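Local coordinates for protein lipolytic enzyme (Clostridium thermocellum, PDB 2VPT) that probably removes acetyl groups from xylan, this chain being the catalytic domain of a cellulosomal family 3 carbohydrate esterase, at residues Ser162-Asp167 / Lys185-Ile190; Val86-Ile91 / Thr122-Asp127. One frame throughout, in Å; residues are numbered along the deposited sequence.

Contact 1: residues Ser162-Asp167 / Lys185-Ile190; sequences SEIQFD and KKIANI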
ATOM      1  N   SER A 162      -7.983   2.807  21.653  1.00 13.81           N
ATOM      2  CA  SER A 162      -8.367   1.633  22.439  1.00 14.31           C
ATOM      3  C   SER A 162      -9.765   1.704  23.053  1.00 15.37           C
ATOM      4  O   SER A 162     -10.254   0.679  23.539  1.00 17.25           O
ATOM      5  CB  SER A 162      -7.351   1.370  23.546  1.00 14.43           C
ATOM      6  OG  SER A 162      -7.265   2.462  24.442  1.00 14.18           O
ATOM      7  N   GLU A 163     -10.404   2.875  23.003  1.00 15.70           N
ATOM      8  CA  GLU A 163     -11.791   3.013  23.479  1.00 16.98           C
ATOM      9  C   GLU A 163     -12.811   2.479  22.467  1.00 16.93           C
ATOM     10  O   GLU A 163     -14.023   2.444  22.753  1.00 17.79           O
ATOM     11  CB  GLU A 163     -12.094   4.466  23.860  1.00 16.70           C
ATOM     12  CG  GLU A 163     -12.550   5.360  22.708  1.00 17.26           C
ATOM     13  CD  GLU A 163     -12.743   6.799  23.116  1.00 17.75           C
ATOM     14  OE1 GLU A 163     -12.142   7.244  24.116  1.00 18.98           O
ATOM     15  OE2 GLU A 163     -13.496   7.503  22.412  1.00 19.90           O
ATOM     16  N   ILE A 164     -12.342   2.063  21.293  1.00 17.09           N
ATOM     17  CA  ILE A 164     -13.167   1.374  20.310  1.00 17.07           C
ATOM     18  C   ILE A 164     -14.060   0.325  20.971  1.00 18.30           C
ATOM     19  O   ILE A 164     -13.614  -0.424  21.840  1.00 17.98           O
ATOM     20  CB  ILE A 164     -12.282   0.736  19.182  1.00 16.77           C
ATOM     21  CG1 ILE A 164     -13.150   0.159  18.061  1.00 17.18           C
ATOM     22  CG2 ILE A 164     -11.338  -0.326  19.771  1.00 17.30           C
ATOM     23  CD1 ILE A 164     -12.355  -0.180  16.799  1.00 17.28           C
ATOM     24  N   GLN A 165     -15.328   0.317  20.562  1.00 19.39           N
ATOM     25  CA  GLN A 165     -16.267  -0.739  20.924  1.00 20.87           C
ATOM     26  C   GLN A 165     -15.918  -1.950  20.075  1.00 20.94           C
ATOM     27  O   GLN A 165     -16.479  -2.160  19.003  1.00 21.35           O
ATOM     28  CB  GLN A 165     -17.713  -0.269  20.664  1.00 21.51           C
ATOM     29  CG  GLN A 165     -18.808  -1.347  20.780  1.00 24.10           C
ATOM     30  CD  GLN A 165     -19.250  -1.954  19.433  1.00 25.35           C
ATOM     31  OE1 GLN A 165     -19.524  -3.154  19.346  1.00 27.94           O
ATOM     32  NE2 GLN A 165     -19.333  -1.125  18.392  1.00 25.43           N
ATOM     33  N   PHE A 166     -14.967  -2.737  20.552  1.00 21.45           N
ATOM     34  CA  PHE A 166     -14.327  -3.745  19.723  1.00 21.70           C
ATOM     35  C   PHE A 166     -15.141  -5.022  19.600  1.00 22.41           C
ATOM     36  O   PHE A 166     -15.550  -5.605  20.598  1.00 22.95           O
ATOM     37  CB  PHE A 166     -12.933  -4.065  20.269  1.00 22.05           C
ATOM     38  CG  PHE A 166     -12.146  -4.997  19.398  1.00 21.99           C
ATOM     39  CD1 PHE A 166     -11.659  -4.568  18.174  1.00 22.36           C
ATOM     40  CD2 PHE A 166     -11.900  -6.306  19.798  1.00 23.26           C
ATOM     41  CE1 PHE A 166     -10.936  -5.430  17.357  1.00 22.94           C
ATOM     42  CE2 PHE A 166     -11.182  -7.176  18.988  1.00 23.30           C
ATOM     43  CZ  PHE A 166     -10.697  -6.734  17.766  1.00 22.54           C
ATOM     44  N   ASP A 167     -15.365  -5.444  18.366  1.00 22.70           N
ATOM     45  CA  ASP A 167     -16.052  -6.682  18.073  1.00 23.92           C
ATOM     46  C   ASP A 167     -15.234  -7.416  17.022  1.00 24.59           C
ATOM     47  O   ASP A 167     -15.199  -7.018  15.863  1.00 23.77           O
ATOM     48  CB  ASP A 167     -17.459  -6.379  17.571  1.00 23.96           C
ATOM     49  CG  ASP A 167     -18.290  -7.625  17.352  1.00 25.82           C
ATOM     50  OD1 ASP A 167     -17.742  -8.748  17.337  1.00 26.03           O
ATOM     51  OD2 ASP A 167     -19.514  -7.472  17.198  1.00 28.54           O
ATOM     52  N   LYS A 185     -13.409   2.376  10.014  1.00 12.86           N
ATOM     53  CA  LYS A 185     -14.396   3.433  10.182  1.00 13.78           C
ATOM     54  C   LYS A 185     -14.576   3.799  11.641  1.00 13.12           C
ATOM     55  O   LYS A 185     -14.624   4.966  11.981  1.00 12.47           O
ATOM     56  CB  LYS A 185     -15.743   3.033   9.573  1.00 14.72           C
ATOM     57  CG  LYS A 185     -15.840   3.227   8.087  1.00 18.00           C
ATOM     58  CD  LYS A 185     -17.241   2.907   7.601  1.00 21.73           C
ATOM     59  CE  LYS A 185     -18.320   3.743   8.241  1.00 25.28           C
ATOM     60  NZ  LYS A 185     -19.625   3.493   7.542  1.00 29.23           N
ATOM     61  N   LYS A 186     -14.648   2.798  12.510  1.00 13.44           N
ATOM     62  CA  LYS A 186     -14.698   3.071  13.952  1.00 14.26           C
ATOM     63  C   LYS A 186     -13.472   3.859  14.421  1.00 13.37           C
ATOM     64  O   LYS A 186     -13.569   4.794  15.209  1.00 13.97           O
ATOM     65  CB  LYS A 186     -14.801   1.770  14.749  1.00 14.86           C
ATOM     66  CG  LYS A 186     -16.135   1.021  14.605  1.00 15.51           C
ATOM     67  CD  LYS A 186     -16.138  -0.218  15.518  1.00 16.07           C
ATOM     68  CE  LYS A 186     -17.387  -1.072  15.401  1.00 17.20           C
ATOM     69  NZ  LYS A 186     -17.370  -2.174  16.397  1.00 18.84           N
ATOM     70  N   ILE A 187     -12.296   3.474  13.930  1.00 12.67           N
ATOM     71  CA  ILE A 187     -11.065   4.168  14.285  1.00 12.24           C
ATOM     72  C   ILE A 187     -11.082   5.615  13.796  1.00 11.63           C
ATOM     73  O   ILE A 187     -10.738   6.530  14.526  1.00 11.78           O
ATOM     74  CB  ILE A 187      -9.844   3.390  13.727  1.00 12.28           C
ATOM     75  CG1 ILE A 187      -9.661   2.057  14.473  1.00 14.18           C
ATOM     76  CG2 ILE A 187      -8.569   4.239  13.752  1.00 12.49           C
ATOM     77  CD1 ILE A 187      -9.227   2.185  15.907  1.00 15.39           C
ATOM     78  N   ALA A 188     -11.533   5.825  12.558  1.00 11.10           N
ATOM     79  CA  ALA A 188     -11.677   7.174  12.022  1.00 10.95           C
ATOM     80  C   ALA A 188     -12.557   8.058  12.911  1.00 11.57           C
ATOM     81  O   ALA A 188     -12.262   9.228  13.126  1.00 11.55           O
ATOM     82  CB  ALA A 188     -12.263   7.125  10.622  1.00 11.94           C
ATOM     83  N   ASN A 189     -13.641   7.478  13.414  1.00 12.73           N
ATOM     84  CA  ASN A 189     -14.534   8.241  14.295  1.00 13.55           C
ATOM     85  C   ASN A 189     -13.887   8.664  15.598  1.00 13.42           C
ATOM     86  O   ASN A 189     -14.167   9.747  16.104  1.00 13.75           O
ATOM     87  CB  ASN A 189     -15.864   7.520  14.469  1.00 14.67           C
ATOM     88  CG  ASN A 189     -16.795   7.797  13.279  1.00 17.39           C
ATOM     89  OD1 ASN A 189     -16.780   7.091  12.292  1.00 22.12           O
ATOM     90  ND2 ASN A 189     -17.542   8.890  13.360  1.00 22.32           N
ATOM     91  N   ILE A 190     -12.963   7.843  16.107  1.00 12.81           N
ATOM     92  CA  ILE A 190     -12.245   8.188  17.330  1.00 12.95           C
ATOM     93  C   ILE A 190     -11.186   9.261  17.037  1.00 12.12           C
ATOM     94  O   ILE A 190     -11.047  10.216  17.787  1.00 13.00           O
ATOM     95  CB  ILE A 190     -11.646   6.948  18.006  1.00 12.72           C
ATOM     96  CG1 ILE A 190     -12.745   5.938  18.371  1.00 13.79           C
ATOM     97  CG2 ILE A 190     -10.844   7.349  19.250  1.00 13.93           C
ATOM     98  CD1 ILE A 190     -12.239   4.557  18.710  1.00 15.15           C
TER
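Lys186 NZ has two partners: it donates a hydrogen bond to the backbone carbonyl Gln165 O, 2.8 Å away, and forms a salt bridge with the carboxylate of Asp171. The bond to Gln165 O meets the carbonyl almost head-on, with an angle of 167° at the oxygen. Lys186 reaches that far because its CG stands anti to its own carbonyl carbon (chi1 -69°) and every later torsion is extended, which carries the ammonium from the helix to an inverse gamma turn centred on Gln165. On the way the lysine passes Ile164 at about a right angle; Ile164 CD1 rests against Lys186 CB at 3.7 Å and also lies near Lys186 CD. The same methyl meets Ile187 CD1 at 4.0 Å. Ile190, one helical turn after Lys186, brings CD1 to 3.6 Å from Ile164 N and close to Ile164 CB. Glu163 and Ile190 run past each other in opposite directions, Glu163 CG 4.1 Å from Ile190 CD1, while the carboxylate goes on to Tyr194 and Lys193. Asp167 N-caps helix 168-171, and its backbone N shares Asp171 OD2 with the lysine. The loop that follows strand 156-159, whose Ile164 also touches Pro130, is thereby packed against one flank of helix 181-203, and that helix lies between this loop and helix 28-37, which Ala188 and Asn189 touch.

Contact 2: residues Val86-Ile91 / Thr122-Asp127; sequences VVFLWI and TLFVAD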
ATOM      1  N   VAL A  86       0.172  19.343  11.198  1.00 12.46           N
ATOM      2  CA  VAL A  86      -0.278  18.373  12.177  1.00 12.08           C
ATOM      3  C   VAL A  86       0.297  17.017  11.775  1.00 11.31           C
ATOM      4  O   VAL A  86       0.370  16.692  10.580  1.00 11.14           O
ATOM      5  CB  VAL A  86      -1.826  18.271  12.176  1.00 11.85           C
ATOM      6  CG1 VAL A  86      -2.332  17.228  13.155  1.00 13.52           C
ATOM      7  CG2 VAL A  86      -2.471  19.628  12.498  1.00 13.50           C
ATOM      8  N   VAL A  87       0.706  16.238  12.773  1.00 11.09           N
ATOM      9  CA  VAL A  87       1.134  14.864  12.585  1.00 10.55           C
ATOM     10  C   VAL A  87       0.203  13.962  13.379  1.00 10.38           C
ATOM     11  O   VAL A  87      -0.067  14.229  14.549  1.00 11.16           O
ATOM     12  CB  VAL A  87       2.602  14.661  13.043  1.00 10.30           C
ATOM     13  CG1 VAL A  87       2.982  13.179  13.055  1.00 11.04           C
ATOM     14  CG2 VAL A  87       3.518  15.467  12.162  1.00 12.27           C
ATOM     15  N   PHE A  88      -0.279  12.898  12.736  1.00 10.20           N
ATOM     16  CA  PHE A  88      -1.050  11.852  13.370  1.00  9.91           C
ATOM     17  C   PHE A  88      -0.115  10.660  13.509  1.00  9.50           C
ATOM     18  O   PHE A  88       0.132   9.949  12.529  1.00 10.38           O
ATOM     19  CB  PHE A  88      -2.249  11.421  12.513  1.00  9.50           C
ATOM     20  CG  PHE A  88      -3.395  12.399  12.428  1.00 10.55           C
ATOM     21  CD1 PHE A  88      -3.542  13.479  13.279  1.00 10.85           C
ATOM     22  CD2 PHE A  88      -4.378  12.175  11.473  1.00 11.17           C
ATOM     23  CE1 PHE A  88      -4.658  14.321  13.165  1.00 11.18           C
ATOM     24  CE2 PHE A  88      -5.484  13.017  11.360  1.00 12.28           C
ATOM     25  CZ  PHE A  88      -5.616  14.073  12.213  1.00 11.59           C
ATOM     26  N   LEU A  89       0.412  10.433  14.708  1.00  9.47           N
ATOM     27  CA  LEU A  89       1.407   9.381  14.929  1.00  9.36           C
ATOM     28  C   LEU A  89       0.756   8.159  15.574  1.00  9.27           C
ATOM     29  O   LEU A  89       0.108   8.256  16.611  1.00 10.35           O
ATOM     30  CB  LEU A  89       2.536   9.931  15.813  1.00  9.36           C
ATOM     31  CG  LEU A  89       3.677   8.964  16.117  1.00  9.41           C
ATOM     32  CD1 LEU A  89       4.427   8.595  14.846  1.00 10.16           C
ATOM     33  CD2 LEU A  89       4.625   9.548  17.141  1.00 10.91           C
ATOM     34  N   TRP A  90       0.949   7.002  14.967  1.00  8.51           N
ATOM     35  CA  TRP A  90       0.373   5.761  15.453  1.00  8.76           C
ATOM     36  C   TRP A  90       1.416   4.679  15.226  1.00  8.72           C
ATOM     37  O   TRP A  90       1.548   4.140  14.119  1.00  8.88           O
ATOM     38  CB  TRP A  90      -0.952   5.471  14.726  1.00  9.27           C
ATOM     39  CG  TRP A  90      -1.699   4.293  15.253  1.00  9.37           C
ATOM     40  CD1 TRP A  90      -1.435   3.589  16.393  1.00  9.91           C
ATOM     41  CD2 TRP A  90      -2.843   3.670  14.662  1.00  9.25           C
ATOM     42  NE1 TRP A  90      -2.326   2.563  16.533  1.00 10.80           N
ATOM     43  CE2 TRP A  90      -3.220   2.603  15.494  1.00  9.29           C
ATOM     44  CE3 TRP A  90      -3.594   3.917  13.513  1.00 10.13           C
ATOM     45  CZ2 TRP A  90      -4.301   1.788  15.205  1.00 10.44           C
ATOM     46  CZ3 TRP A  90      -4.674   3.104  13.242  1.00 11.35           C
ATOM     47  CH2 TRP A  90      -5.016   2.060  14.078  1.00 10.35           C
ATOM     48  N   ILE A  91       2.175   4.365  16.282  1.00  8.99           N
ATOM     49  CA  ILE A  91       3.381   3.558  16.111  1.00  9.47           C
ATOM     50  C   ILE A  91       3.759   2.827  17.392  1.00  9.62           C
ATOM     51  O   ILE A  91       3.386   3.239  18.496  1.00 10.26           O
ATOM     52  CB  ILE A  91       4.530   4.478  15.637  1.00  9.70           C
ATOM     53  CG1 ILE A  91       5.666   3.715  14.947  1.00  9.34           C
ATOM     54  CG2 ILE A  91       5.033   5.355  16.763  1.00 10.79           C
ATOM     55  CD1 ILE A  91       5.296   3.086  13.613  1.00  9.99           C
ATOM     56  N   THR A 122       1.626  20.498  15.586  1.00 15.29           N
ATOM     57  CA  THR A 122       0.692  19.900  16.517  1.00 14.65           C
ATOM     58  C   THR A 122       0.747  18.394  16.306  1.00 13.47           C
ATOM     59  O   THR A 122       0.650  17.915  15.171  1.00 13.58           O
ATOM     60  CB  THR A 122      -0.721  20.445  16.309  1.00 15.36           C
ATOM     61  OG1 THR A 122      -0.724  21.840  16.648  1.00 17.82           O
ATOM     62  CG2 THR A 122      -1.757  19.714  17.158  1.00 16.82           C
ATOM     63  N   LEU A 123       0.902  17.656  17.397  1.00 12.33           N
ATOM     64  CA  LEU A 123       1.114  16.207  17.343  1.00 11.60           C
ATOM     65  C   LEU A 123       0.029  15.457  18.097  1.00 11.74           C
ATOM     66  O   LEU A 123      -0.293  15.775  19.238  1.00 12.75           O
ATOM     67  CB  LEU A 123       2.492  15.863  17.930  1.00 12.17           C
ATOM     68  CG  LEU A 123       2.895  14.384  17.980  1.00 11.94           C
ATOM     69  CD1 LEU A 123       3.024  13.745  16.593  1.00 12.03           C
ATOM     70  CD2 LEU A 123       4.220  14.205  18.743  1.00 13.37           C
ATOM     71  N   PHE A 124      -0.551  14.468  17.435  1.00 10.85           N
ATOM     72  CA  PHE A 124      -1.471  13.516  18.034  1.00 10.89           C
ATOM     73  C   PHE A 124      -0.803  12.160  18.069  1.00 10.49           C
ATOM     74  O   PHE A 124      -0.203  11.740  17.084  1.00 11.31           O
ATOM     75  CB  PHE A 124      -2.766  13.443  17.222  1.00 11.36           C
ATOM     76  CG  PHE A 124      -3.585  14.695  17.291  1.00 11.53           C
ATOM     77  CD1 PHE A 124      -4.467  14.878  18.323  1.00 11.87           C
ATOM     78  CD2 PHE A 124      -3.439  15.708  16.361  1.00 11.46           C
ATOM     79  CE1 PHE A 124      -5.224  16.025  18.420  1.00 12.16           C
ATOM     80  CE2 PHE A 124      -4.196  16.872  16.459  1.00 12.08           C
ATOM     81  CZ  PHE A 124      -5.089  17.018  17.492  1.00 12.82           C
ATOM     82  N   VAL A 125      -0.903  11.494  19.215  1.00 10.47           N
ATOM     83  CA  VAL A 125      -0.308  10.179  19.434  1.00 10.80           C
ATOM     84  C   VAL A 125      -1.410   9.212  19.825  1.00 10.76           C
ATOM     85  O   VAL A 125      -2.107   9.445  20.818  1.00 11.03           O
ATOM     86  CB  VAL A 125       0.770  10.228  20.526  1.00 10.72           C
ATOM     87  CG1 VAL A 125       1.340   8.822  20.767  1.00 12.34           C
ATOM     88  CG2 VAL A 125       1.885  11.211  20.118  1.00 11.71           C
ATOM     89  N   ALA A 126      -1.550   8.127  19.063  1.00 10.22           N
ATOM     90  CA  ALA A 126      -2.582   7.119  19.283  1.00 10.31           C
ATOM     91  C   ALA A 126      -2.074   5.848  19.960  1.00 10.28           C
ATOM     92  O   ALA A 126      -0.930   5.435  19.752  1.00 11.22           O
ATOM     93  CB  ALA A 126      -3.225   6.740  17.959  1.00 10.48           C
ATOM     94  N   ASP A 127      -2.939   5.226  20.757  1.00 10.23           N
ATOM     95  CA  ASP A 127      -2.765   3.819  21.110  1.00 10.75           C
ATOM     96  C   ASP A 127      -3.504   2.910  20.109  1.00 10.83           C
ATOM     97  O   ASP A 127      -3.992   3.403  19.080  1.00 11.44           O
ATOM     98  CB  ASP A 127      -3.097   3.551  22.590  1.00 11.20           C
ATOM     99  CG  ASP A 127      -4.564   3.617  22.922  1.00 12.67           C
ATOM    100  OD1 ASP A 127      -5.387   3.962  22.055  1.00 12.71           O
ATOM    101  OD2 ASP A 127      -4.892   3.300  24.096  1.00 14.34           O
TER
HETATM  102  O   HOH W   1       1.661   5.740  18.782  1.00 11.62           O
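The side chains of Phe88 and Phe124 lie side by side and point the same way from neighbouring strands, but their ring planes are inclined at 76°, an oblique pair with centroids 5.7 Å apart. Phe124 CD2 lies at the edge of the Phe88 ring, in its plane, 3.7 Å from Phe88 CE1; Val86 CG1 holds the corresponding place at the edge of Phe124. Outside the pair, Phe88 stacks with Trp191. The indole of Trp90 carries Ala126 over one face, with Ala126 CB 4.2 Å from the centroid of the five-membered ring in a CH-pi contact. These strands, 86-90 and 122-126, run parallel in the central sheet of the SGNH-hydrolase alpha/beta fold, joined by a beta-alpha-beta crossover through helices 93-99 and 104-117. Four backbone bonds tie them: Val87 N to Thr122 O, Phe124 N to Val87 O, Leu89 N to Phe124 O (2.8 Å) and Ala126 N to Leu89 O. On the face away from the phenylalanines, Val87 CG1 meets Leu123 CD1 at 3.6 Å, and Leu89 CB lies close to that same methyl. Beyond them, one water spans the parting chains, accepting from Ile91 N and donating to Ala126 O, 2.8 Å away.

In the fold
Contact 2 belongs to the core, its centre about 5 Å from the centre of the chain and its residues buried, whereas the centre of contact 1 is about 13 Å from it and the contact is partly exposed. Backbone hydrogen bonding and apolar rings hold the two strands; the outer contact instead joins a loop to a helix through isoleucine packing and a lysine that reaches a backbone carbonyl. Helix 181-203 serves both: residues 185-190 form one side of contact 1, and farther along Thr195 packs on Phe88 and Phe124. The two also touch: Ser162 OG is 2.5 Å from Asp127 OD2, a probable hydrogen bond, and Ile187 CG2 packs on Trp90 CZ3 at 4.1 Å.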